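Local coordinates for protein amino acid amide racemase (Ochrobactrum anthropi, PDB 6GIO) that is a pyridoxal-5'-phosphate-binding protein of the class-III aminotransferase family, built on the fold shared by these enzymes and modelled as a two-chain assembly, at residues F108-S111 / G112-N116; G280-W283 / V284-A288; I132-F135 / I136-H140. All coordinates share one frame; numbering follows the deposited sequence.

Contact 1: F108-S111 / G112-N116; sequences FGHS and GSDAN. With PLP (pyridoxal-5'-phosphate), chain G.
Ser-111 and Asp-114 form a capping box at the start of helix 112-127, just after strand 104-109 ends. Asp-114 N donates to Ser-111 OG over 3.0 Å. OG stands between its own backbone N and carbonyl carbon (chi1 69°), a rotation that turns it to the first turn of the helix, and it is also hydrogen-bonded to Gln-294 NE2 of the second subunit. The carboxylate of Asp-114 swings back: OD2 takes the N-H of His-110 through its syn lone pair at 2.8 Å, nearly straight at 161°, and OD1 takes a weak bond from Ser-111 N at 3.2 Å. Ser-276 also binds OD1. Gly-109 suits this tight corner, because a side chain there would run into OD1.

Within the two segments the His-110 ring makes only an oblique approach to OD2; Thr-296 and Pro-274 of the second subunit cover it. No touching residue faces solvent; where the helix begins it meets pyridoxal-5'-phosphate. Gly-112 N reaches PLP O1P at 3.1 Å and Ser-113 N reaches PLP O3P at 2.9 Å, while a side chain on Gly-112 would hit PLP O4P. Backbone N-H groups at a helix start, the helix dipole probably helping, thus suit a phosphate.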
ATOM      1  N   PHE C 108       1.524   3.048 -10.640  1.00 19.07           N
ATOM      2  CA  PHE C 108       1.876   1.939  -9.747  1.00 18.78           C
ATOM      3  C   PHE C 108       1.498   2.155  -8.299  1.00 17.87           C
ATOM      4  O   PHE C 108       1.558   3.280  -7.800  1.00 18.51           O
ATOM      5  CB  PHE C 108       3.383   1.727  -9.785  1.00 20.35           C
ATOM      6  CG  PHE C 108       3.867   1.105 -11.057  1.00 21.05           C
ATOM      7  CD1 PHE C 108       3.533  -0.219 -11.373  1.00 21.09           C
ATOM      8  CD2 PHE C 108       4.626   1.851 -11.969  1.00 21.23           C
ATOM      9  CE1 PHE C 108       3.952  -0.796 -12.560  1.00 20.60           C
ATOM     10  CE2 PHE C 108       5.084   1.263 -13.140  1.00 21.62           C
ATOM     11  CZ  PHE C 108       4.734  -0.051 -13.453  1.00 20.78           C
ATOM     12  N   GLY C 109       1.194   1.059  -7.594  1.00 17.61           N
ATOM     13  CA  GLY C 109       0.943   1.147  -6.157  1.00 17.17           C
ATOM     14  C   GLY C 109       1.444  -0.106  -5.504  1.00 17.43           C
ATOM     15  O   GLY C 109       2.295  -0.805  -6.077  1.00 17.89           O
ATOM     16  N   HIS C 110       0.958  -0.372  -4.303  1.00 17.23           N
ATOM     17  CA  HIS C 110       1.427  -1.532  -3.530  1.00 18.86           C
ATOM     18  C   HIS C 110       0.466  -2.650  -3.399  1.00 19.92           C
ATOM     19  O   HIS C 110       0.866  -3.740  -2.990  1.00 23.88           O
ATOM     20  CB  HIS C 110       1.717  -1.105  -2.116  1.00 18.16           C
ATOM     21  CG  HIS C 110       2.638   0.039  -2.038  1.00 16.23           C
ATOM     22  ND1 HIS C 110       3.927  -0.023  -2.533  1.00 16.56           N
ATOM     23  CD2 HIS C 110       2.480   1.277  -1.522  1.00 15.64           C
ATOM     24  CE1 HIS C 110       4.531   1.124  -2.285  1.00 16.54           C
ATOM     25  NE2 HIS C 110       3.667   1.939  -1.707  1.00 15.88           N
ATOM     26  N   SER C 111      -0.814  -2.393  -3.675  1.00 21.48           N
ATOM     27  CA  SER C 111      -1.867  -3.365  -3.356  1.00 22.55           C
ATOM     28  C   SER C 111      -3.068  -3.259  -4.291  1.00 22.42           C
ATOM     29  O   SER C 111      -3.253  -2.258  -4.954  1.00 21.75           O
ATOM     30  CB  SER C 111      -2.355  -3.241  -1.886  1.00 23.09           C
ATOM     31  OG  SER C 111      -3.092  -2.020  -1.587  1.00 23.30           O
ATOM     32  N   GLY C 112      -3.877  -4.309  -4.338  1.00 22.48           N
ATOM     33  CA  GLY C 112      -5.172  -4.239  -5.054  1.00 23.17           C
ATOM     34  C   GLY C 112      -6.053  -3.120  -4.504  1.00 21.43           C
ATOM     35  O   GLY C 112      -6.685  -2.372  -5.259  1.00 20.91           O
ATOM     36  N   SER C 113      -6.049  -2.976  -3.182  1.00 20.75           N
ATOM     37  CA  SER C 113      -6.842  -1.958  -2.490  1.00 20.96           C
ATOM     38  C   SER C 113      -6.467  -0.561  -2.844  1.00 20.61           C
ATOM     39  O   SER C 113      -7.356   0.269  -3.006  1.00 23.05           O
ATOM     40  CB  SER C 113      -6.696  -2.087  -0.956  1.00 22.79           C
ATOM     41  OG  SER C 113      -7.074  -3.409  -0.550  1.00 25.57           O
ATOM     42  N   ASP C 114      -5.179  -0.256  -2.909  1.00 19.48           N
ATOM     43  CA  ASP C 114      -4.751   1.114  -3.248  1.00 20.15           C
ATOM     44  C   ASP C 114      -4.950   1.417  -4.774  1.00 20.71           C
ATOM     45  O   ASP C 114      -5.260   2.561  -5.161  1.00 18.64           O
ATOM     46  CB  ASP C 114      -3.354   1.497  -2.661  1.00 21.13           C
ATOM     47  CG  ASP C 114      -2.103   0.864  -3.379  1.00 22.46           C
ATOM     48  OD1 ASP C 114      -2.157   0.435  -4.530  1.00 24.65           O
ATOM     49  OD2 ASP C 114      -0.992   0.896  -2.761  1.00 23.79           O
ATOM     50  N   ALA C 115      -4.874   0.362  -5.585  1.00 19.42           N
ATOM     51  CA  ALA C 115      -5.073   0.472  -7.045  1.00 19.91           C
ATOM     52  C   ALA C 115      -6.516   0.753  -7.369  1.00 20.86           C
ATOM     53  O   ALA C 115      -6.821   1.612  -8.239  1.00 20.92           O
ATOM     54  CB  ALA C 115      -4.575  -0.779  -7.750  1.00 19.43           C
ATOM     55  N   ASN C 116      -7.426   0.071  -6.686  1.00 19.71           N
ATOM     56  CA  ASN C 116      -8.840   0.372  -6.888  1.00 22.00           C
ATOM     57  C   ASN C 116      -9.257   1.715  -6.247  1.00 21.90           C
ATOM     58  O   ASN C 116     -10.178   2.395  -6.737  1.00 21.07           O
ATOM     59  CB  ASN C 116      -9.760  -0.767  -6.390  1.00 22.80           C
ATOM     60  CG  ASN C 116      -9.764  -1.972  -7.305  1.00 24.26           C
ATOM     61  OD1 ASN C 116      -9.543  -3.109  -6.854  1.00 25.46           O
ATOM     62  ND2 ASN C 116      -9.989  -1.742  -8.594  1.00 21.33           N
TER
HETATM   63  N1  PLP G 501      -9.497  -6.790  -6.107  1.00 32.40           N
HETATM   64  C2  PLP G 501      -9.624  -8.138  -6.176  1.00 35.26           C
HETATM   65  C2A PLP G 501     -10.445  -8.816  -7.229  1.00 35.39           C
HETATM   66  C3  PLP G 501      -8.957  -9.013  -5.179  1.00 34.50           C
HETATM   67  O3  PLP G 501      -9.098 -10.342  -5.256  1.00 35.47           O
HETATM   68  C4  PLP G 501      -8.110  -8.418  -4.126  1.00 35.56           C
HETATM   69  C4A PLP G 501      -7.421  -9.292  -3.128  1.00 34.77           C
HETATM   70  C5  PLP G 501      -8.030  -6.915  -4.152  1.00 34.45           C
HETATM   71  C6  PLP G 501      -8.736  -6.201  -5.145  1.00 34.88           C
HETATM   72  C5A PLP G 501      -7.239  -6.185  -3.078  1.00 34.56           C
HETATM   73  O4P PLP G 501      -5.873  -6.598  -2.948  1.00 34.82           O
HETATM   74  P   PLP G 501      -5.054  -6.334  -1.603  1.00 32.20           P
HETATM   75  O1P PLP G 501      -3.639  -6.427  -2.084  1.00 34.92           O
HETATM   76  O2P PLP G 501      -5.428  -7.441  -0.634  1.00 30.35           O
HETATM   77  O3P PLP G 501      -5.430  -4.927  -1.162  1.00 33.25           O

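Contact 2: G280-W283 / V284-A288; sequences GPQW and VMDHA
Backbone bonds set the frame in which Pro-281 and Met-285 meet. Pro-281, at the N-cap position of helix 282-285, uses its carbonyl: Met-285 N donates to Pro-281 O over 3.0 Å, in the carbonyl plane, and Val-284 N adds a weak bond to the same oxygen. One residue on, Asp-286 N donates to Gln-282 O at 2.8 Å. Proline suits the first place because its ring has no N-H to offer and fits the extended backbone that precedes the helix.

The polar side chains form a second group. Gln-282 is stretched out, with CG anti to the backbone N (chi1 -179°), which carries its amide toward Asp-286, just past the helix end. Gln-282 NE2 donates to Asp-286 OD2 at 2.9 Å, approaching close to the line of the C-O bond and near the amide's own plane, although amide and carboxylate planes stand 67° apart. The other oxygen, OD1, accepts from Glu-17 N of the second subunit, so the carboxylate spans helix and subunit interface. A water donates to Trp-283 O and also bonds His-287 ND1, bridging the two.

This is a short helix of barely one turn, set directly after strand 276-281 of the large mixed sheet that also carries strand 104-109.

Apolar contacts make the third group. Val-284 CG2 lies over one face of the Trp-283 indole in a CH-pi contact, 3.7 Å from the centroid of the six-membered ring and 8° off its normal; the same methyl touches Pro-281 CG at 4.1 Å. Branched valine presents CG2 to the ring while its side chain packs on Leu-234 and Val-122. Met-285, bent at chi2 and chi3, folds back until CG lies 3.5 Å from Gly-280 C, where any side chain on the glycine would strike SD.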
ATOM      1  N   GLY C 280      -4.650   2.627 -17.941  1.00 20.96           N
ATOM      2  CA  GLY C 280      -5.812   3.366 -18.319  1.00 21.06           C
ATOM      3  C   GLY C 280      -5.522   4.298 -19.475  1.00 21.27           C
ATOM      4  O   GLY C 280      -4.387   4.390 -19.904  1.00 22.69           O
ATOM      5  N   PRO C 281      -6.555   4.950 -20.005  1.00 21.36           N
ATOM      6  CA  PRO C 281      -6.318   5.843 -21.144  1.00 24.89           C
ATOM      7  C   PRO C 281      -5.629   7.129 -20.631  1.00 25.65           C
ATOM      8  O   PRO C 281      -5.796   7.484 -19.457  1.00 23.60           O
ATOM      9  CB  PRO C 281      -7.725   6.135 -21.703  1.00 22.20           C
ATOM     10  CG  PRO C 281      -8.693   5.619 -20.715  1.00 23.20           C
ATOM     11  CD  PRO C 281      -7.971   4.909 -19.598  1.00 22.65           C
ATOM     12  N   GLN C 282      -4.868   7.805 -21.491  1.00 26.66           N
ATOM     13  CA  GLN C 282      -4.074   8.971 -21.058  1.00 27.97           C
ATOM     14  C   GLN C 282      -4.915  10.136 -20.515  1.00 25.01           C
ATOM     15  O   GLN C 282      -4.569  10.771 -19.515  1.00 22.49           O
ATOM     16  CB  GLN C 282      -3.161   9.468 -22.186  1.00 30.94           C
ATOM     17  CG  GLN C 282      -2.315  10.644 -21.740  1.00 34.40           C
ATOM     18  CD  GLN C 282      -1.459  11.202 -22.829  1.00 43.33           C
ATOM     19  OE1 GLN C 282      -1.810  11.137 -24.020  1.00 49.80           O
ATOM     20  NE2 GLN C 282      -0.303  11.768 -22.435  1.00 47.25           N
ATOM     21  N   TRP C 283      -6.050  10.389 -21.140  1.00 23.91           N
ATOM     22  CA  TRP C 283      -6.865  11.515 -20.722  1.00 25.00           C
ATOM     23  C   TRP C 283      -7.354  11.333 -19.281  1.00 24.61           C
ATOM     24  O   TRP C 283      -7.508  12.296 -18.582  1.00 24.79           O
ATOM     25  CB  TRP C 283      -8.024  11.785 -21.702  1.00 25.67           C
ATOM     26  CG  TRP C 283      -9.181  10.799 -21.691  1.00 25.62           C
ATOM     27  CD1 TRP C 283      -9.313   9.667 -22.442  1.00 26.85           C
ATOM     28  CD2 TRP C 283     -10.369  10.894 -20.915  1.00 27.77           C
ATOM     29  NE1 TRP C 283     -10.488   9.043 -22.153  1.00 25.72           N
ATOM     30  CE2 TRP C 283     -11.163   9.786 -21.230  1.00 27.71           C
ATOM     31  CE3 TRP C 283     -10.845  11.817 -19.990  1.00 28.08           C
ATOM     32  CZ2 TRP C 283     -12.412   9.571 -20.642  1.00 30.10           C
ATOM     33  CZ3 TRP C 283     -12.069  11.591 -19.390  1.00 30.13           C
ATOM     34  CH2 TRP C 283     -12.838  10.477 -19.722  1.00 28.66           C
ATOM     35  N   VAL C 284      -7.535  10.107 -18.826  1.00 25.06           N
ATOM     36  CA  VAL C 284      -7.844   9.861 -17.403  1.00 24.61           C
ATOM     37  C   VAL C 284      -6.584   9.881 -16.540  1.00 22.63           C
ATOM     38  O   VAL C 284      -6.549  10.526 -15.482  1.00 21.99           O
ATOM     39  CB  VAL C 284      -8.511   8.477 -17.236  1.00 25.83           C
ATOM     40  CG1 VAL C 284      -8.694   8.107 -15.758  1.00 24.76           C
ATOM     41  CG2 VAL C 284      -9.817   8.432 -18.002  1.00 26.08           C
ATOM     42  N   MET C 285      -5.562   9.158 -16.985  1.00 22.57           N
ATOM     43  CA  MET C 285      -4.413   8.837 -16.152  1.00 22.06           C
ATOM     44  C   MET C 285      -3.505  10.051 -15.922  1.00 24.08           C
ATOM     45  O   MET C 285      -2.811  10.159 -14.894  1.00 22.32           O
ATOM     46  CB  MET C 285      -3.648   7.654 -16.746  1.00 22.33           C
ATOM     47  CG  MET C 285      -4.470   6.392 -16.835  1.00 23.00           C
ATOM     48  SD  MET C 285      -5.067   5.757 -15.235  1.00 24.84           S
ATOM     49  CE  MET C 285      -3.542   5.448 -14.378  1.00 23.13           C
ATOM     50  N   ASP C 286      -3.541  10.977 -16.876  1.00 24.08           N
ATOM     51  CA  ASP C 286      -2.851  12.254 -16.755  1.00 24.94           C
ATOM     52  C   ASP C 286      -3.774  13.381 -16.280  1.00 25.31           C
ATOM     53  O   ASP C 286      -3.477  14.542 -16.530  1.00 27.44           O
ATOM     54  CB  ASP C 286      -2.238  12.661 -18.099  1.00 25.37           C
ATOM     55  CG  ASP C 286      -1.010  11.869 -18.443  1.00 26.62           C
ATOM     56  OD1 ASP C 286      -0.571  10.995 -17.627  1.00 24.61           O
ATOM     57  OD2 ASP C 286      -0.485  12.124 -19.565  1.00 26.04           O
ATOM     58  N   HIS C 287      -4.854  13.056 -15.573  1.00 27.80           N
ATOM     59  CA  HIS C 287      -5.885  14.057 -15.168  1.00 29.68           C
ATOM     60  C   HIS C 287      -5.265  15.271 -14.458  1.00 29.72           C
ATOM     61  O   HIS C 287      -5.595  16.392 -14.779  1.00 26.62           O
ATOM     62  CB  HIS C 287      -6.948  13.403 -14.271  1.00 29.20           C
ATOM     63  CG  HIS C 287      -7.802  14.376 -13.527  1.00 28.98           C
ATOM     64  ND1 HIS C 287      -8.791  15.114 -14.141  1.00 28.31           N
ATOM     65  CD2 HIS C 287      -7.835  14.717 -12.213  1.00 29.06           C
ATOM     66  CE1 HIS C 287      -9.382  15.886 -13.244  1.00 27.14           C
ATOM     67  NE2 HIS C 287      -8.811  15.677 -12.069  1.00 28.79           N
ATOM     68  N   ALA C 288      -4.366  15.034 -13.509  1.00 28.04           N
ATOM     69  CA  ALA C 288      -3.651  16.118 -12.855  1.00 27.61           C
ATOM     70  C   ALA C 288      -2.365  15.611 -12.234  1.00 29.69           C
ATOM     71  O   ALA C 288      -2.304  14.471 -11.803  1.00 29.59           O
ATOM     72  CB  ALA C 288      -4.526  16.735 -11.783  1.00 29.85           C
TER
HETATM   73  O   HOH W   1      -8.789  14.745 -16.873  1.00 37.37           O

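Contact 3: I132-F135 / I136-H140; sequences IISF and IGSYH. With PLP (pyridoxal-5'-phosphate), chain G.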
ATOM      1  N   ILE C 132     -21.077   4.977  -9.578  1.00 21.28           N
ATOM      2  CA  ILE C 132     -20.275   3.789  -9.859  1.00 23.33           C
ATOM      3  C   ILE C 132     -21.148   2.527  -9.891  1.00 21.49           C
ATOM      4  O   ILE C 132     -21.978   2.354  -9.024  1.00 20.38           O
ATOM      5  CB  ILE C 132     -19.137   3.609  -8.801  1.00 25.30           C
ATOM      6  CG1 ILE C 132     -18.107   4.745  -8.912  1.00 25.45           C
ATOM      7  CG2 ILE C 132     -18.441   2.259  -8.973  1.00 25.15           C
ATOM      8  CD1 ILE C 132     -17.366   4.845 -10.224  1.00 25.09           C
ATOM      9  N   ILE C 133     -20.927   1.638 -10.861  1.00 22.71           N
ATOM     10  CA  ILE C 133     -21.634   0.346 -10.897  1.00 22.03           C
ATOM     11  C   ILE C 133     -20.674  -0.718 -10.371  1.00 21.93           C
ATOM     12  O   ILE C 133     -19.561  -0.822 -10.816  1.00 21.29           O
ATOM     13  CB  ILE C 133     -22.191   0.002 -12.286  1.00 23.79           C
ATOM     14  CG1 ILE C 133     -23.181   1.096 -12.734  1.00 22.88           C
ATOM     15  CG2 ILE C 133     -22.912  -1.358 -12.284  1.00 24.47           C
ATOM     16  CD1 ILE C 133     -23.351   1.191 -14.231  1.00 24.37           C
ATOM     17  N   SER C 134     -21.138  -1.479  -9.410  1.00 23.21           N
ATOM     18  CA  SER C 134     -20.387  -2.588  -8.866  1.00 26.70           C
ATOM     19  C   SER C 134     -21.293  -3.849  -8.647  1.00 25.69           C
ATOM     20  O   SER C 134     -22.501  -3.804  -8.883  1.00 25.92           O
ATOM     21  CB  SER C 134     -19.799  -2.112  -7.562  1.00 29.42           C
ATOM     22  OG  SER C 134     -19.023  -3.107  -6.980  1.00 37.50           O
ATOM     23  N   PHE C 135     -20.712  -4.965  -8.207  1.00 22.65           N
ATOM     24  CA  PHE C 135     -21.477  -6.191  -7.987  1.00 23.26           C
ATOM     25  C   PHE C 135     -21.581  -6.585  -6.537  1.00 22.58           C
ATOM     26  O   PHE C 135     -20.632  -6.441  -5.804  1.00 20.82           O
ATOM     27  CB  PHE C 135     -20.909  -7.365  -8.806  1.00 24.36           C
ATOM     28  CG  PHE C 135     -21.310  -7.273 -10.236  1.00 26.23           C
ATOM     29  CD1 PHE C 135     -22.563  -7.718 -10.634  1.00 25.85           C
ATOM     30  CD2 PHE C 135     -20.530  -6.594 -11.134  1.00 26.99           C
ATOM     31  CE1 PHE C 135     -22.989  -7.542 -11.943  1.00 29.10           C
ATOM     32  CE2 PHE C 135     -20.960  -6.400 -12.449  1.00 30.57           C
ATOM     33  CZ  PHE C 135     -22.181  -6.903 -12.854  1.00 30.15           C
ATOM     34  N   ILE C 136     -22.750  -7.079  -6.152  1.00 22.51           N
ATOM     35  CA  ILE C 136     -22.924  -7.687  -4.844  1.00 23.88           C
ATOM     36  C   ILE C 136     -21.905  -8.822  -4.756  1.00 24.77           C
ATOM     37  O   ILE C 136     -21.810  -9.711  -5.647  1.00 26.31           O
ATOM     38  CB  ILE C 136     -24.364  -8.206  -4.614  1.00 25.62           C
ATOM     39  CG1 ILE C 136     -25.354  -7.052  -4.575  1.00 24.69           C
ATOM     40  CG2 ILE C 136     -24.476  -8.971  -3.287  1.00 24.20           C
ATOM     41  CD1 ILE C 136     -26.785  -7.462  -4.766  1.00 25.51           C
ATOM     42  N   GLY C 137     -21.121  -8.779  -3.688  1.00 26.00           N
ATOM     43  CA  GLY C 137     -20.143  -9.805  -3.410  1.00 25.06           C
ATOM     44  C   GLY C 137     -18.756  -9.519  -3.950  1.00 25.66           C
ATOM     45  O   GLY C 137     -17.800 -10.277  -3.664  1.00 26.11           O
ATOM     46  N   SER C 138     -18.633  -8.433  -4.716  1.00 24.85           N
ATOM     47  CA  SER C 138     -17.370  -8.020  -5.278  1.00 24.93           C
ATOM     48  C   SER C 138     -16.448  -7.553  -4.141  1.00 25.30           C
ATOM     49  O   SER C 138     -16.896  -7.056  -3.115  1.00 25.40           O
ATOM     50  CB  SER C 138     -17.564  -6.894  -6.293  1.00 26.67           C
ATOM     51  OG  SER C 138     -17.774  -5.681  -5.625  1.00 28.88           O
ATOM     52  N   TYR C 139     -15.157  -7.748  -4.346  1.00 27.00           N
ATOM     53  CA  TYR C 139     -14.162  -7.411  -3.367  1.00 30.40           C
ATOM     54  C   TYR C 139     -13.113  -6.675  -4.155  1.00 29.60           C
ATOM     55  O   TYR C 139     -12.374  -7.293  -4.900  1.00 30.58           O
ATOM     56  CB  TYR C 139     -13.613  -8.678  -2.712  1.00 31.49           C
ATOM     57  CG  TYR C 139     -12.678  -8.393  -1.578  1.00 33.68           C
ATOM     58  CD1 TYR C 139     -11.366  -7.971  -1.827  1.00 35.17           C
ATOM     59  CD2 TYR C 139     -13.071  -8.575  -0.260  1.00 36.93           C
ATOM     60  CE1 TYR C 139     -10.486  -7.712  -0.796  1.00 35.78           C
ATOM     61  CE2 TYR C 139     -12.186  -8.320   0.790  1.00 36.84           C
ATOM     62  CZ  TYR C 139     -10.889  -7.877   0.504  1.00 37.86           C
ATOM     63  OH  TYR C 139      -9.978  -7.588   1.514  1.00 38.66           O
ATOM     64  N   HIS C 140     -13.111  -5.348  -4.035  1.00 28.53           N
ATOM     65  CA  HIS C 140     -12.120  -4.494  -4.704  1.00 26.71           C
ATOM     66  C   HIS C 140     -11.038  -3.937  -3.744  1.00 27.69           C
ATOM     67  O   HIS C 140     -10.123  -3.234  -4.180  1.00 26.59           O
ATOM     68  CB  HIS C 140     -12.830  -3.380  -5.452  1.00 25.48           C
ATOM     69  CG  HIS C 140     -13.709  -3.879  -6.555  1.00 27.05           C
ATOM     70  ND1 HIS C 140     -13.214  -4.598  -7.623  1.00 27.66           N
ATOM     71  CD2 HIS C 140     -15.046  -3.788  -6.746  1.00 27.67           C
ATOM     72  CE1 HIS C 140     -14.220  -4.945  -8.414  1.00 28.26           C
ATOM     73  NE2 HIS C 140     -15.337  -4.447  -7.919  1.00 26.51           N
TER
HETATM   74  N1  PLP G 501      -9.497  -6.790  -6.107  1.00 32.40           N
HETATM   75  C2  PLP G 501      -9.624  -8.138  -6.176  1.00 35.26           C
HETATM   76  C2A PLP G 501     -10.445  -8.816  -7.229  1.00 35.39           C
HETATM   77  C3  PLP G 501      -8.957  -9.013  -5.179  1.00 34.50           C
HETATM   78  O3  PLP G 501      -9.098 -10.342  -5.256  1.00 35.47           O
HETATM   79  C4  PLP G 501      -8.110  -8.418  -4.126  1.00 35.56           C
HETATM   80  C4A PLP G 501      -7.421  -9.292  -3.128  1.00 34.77           C
HETATM   81  C5  PLP G 501      -8.030  -6.915  -4.152  1.00 34.45           C
HETATM   82  C6  PLP G 501      -8.736  -6.201  -5.145  1.00 34.88           C
HETATM   83  C5A PLP G 501      -7.239  -6.185  -3.078  1.00 34.56           C
HETATM   84  O4P PLP G 501      -5.873  -6.598  -2.948  1.00 34.82           O
HETATM   85  P   PLP G 501      -5.054  -6.334  -1.603  1.00 32.20           P
HETATM   86  O1P PLP G 501      -3.639  -6.427  -2.084  1.00 34.92           O
HETATM   87  O2P PLP G 501      -5.428  -7.441  -0.634  1.00 30.35           O
HETATM   88  O3P PLP G 501      -5.430  -4.927  -1.162  1.00 33.25           O
HETATM   89  O   HOH W   2     -17.835  -5.325  -8.967  1.00 22.38           O
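Ser-138 bends its hydroxyl back over the turn to Phe-135, and OG donates to Phe-135 O at 3.0 Å, in the carbonyl plane. With OG between the backbone N and carbonyl carbon (chi1 77°), the side chain is directed at the turn it closes. The same oxygen takes a second donor, Ser-138 N, also at 3.0 Å, but this one comes from well above the carbonyl plane, 47° out of it. Two bonds therefore hold one carbonyl, in a type II beta turn from Phe-135 to Ser-138. Gly-137 belongs at the third place of that turn, since its positive phi (93°) would press a side chain against the preceding carbonyl.

Ser-134 points from the strand end toward the returning loop. Its OG comes 3.2 Å from Ser-138 OG and lies at the edge of the His-140 ring, 4.0 Å from NE2; its bonded partner is Ile-149 O. A small serine fits close beside both. A water sits in the plane of the imidazole, accepting from Phe-135 N and lying 2.8 Å from His-140 NE2, while ND1 is held by Asp-238; Asp-238 at ND1 and the water at NE2 would together fix the ring's rotation.

Farther along, Tyr-139 turns its ring away to pyridoxal-5'-phosphate, CD1 lying 4.0 Å from PLP C4, and Tyr-139 and His-140 both line its pocket. Strand 131-135 runs between strands 199-204 and 164-167 in the large sheet; Phe-135 packs on Leu-167, on Phe-220 and Leu-224 of helix 220-229, and edge-to-face on Tyr-169.

How the contacts relate
Contacts 1 and 3 are buried and both border the same pyridoxal-5'-phosphate, meeting where Asn-116 packs on His-140; contact 2 is only partly buried, and its centre lies about 25 Å from the centre of the chain. All three sit at ends of strands in one mixed sheet: contacts 1 and 2 on neighbouring strands 104-109 and 276-281, contact 3 on strand 131-135 farther across it. Their chemistry follows the place. At contact 1 a helix start offers N-H groups to a phosphate, at contact 3 a loop brings the Tyr-139 ring and two backbone carbonyls to pyridoxal-5'-phosphate, and contact 2 mixes apolar cover with one amide-carboxylate bond. Contacts 1 and 2 each also touch the second subunit through polar bonds.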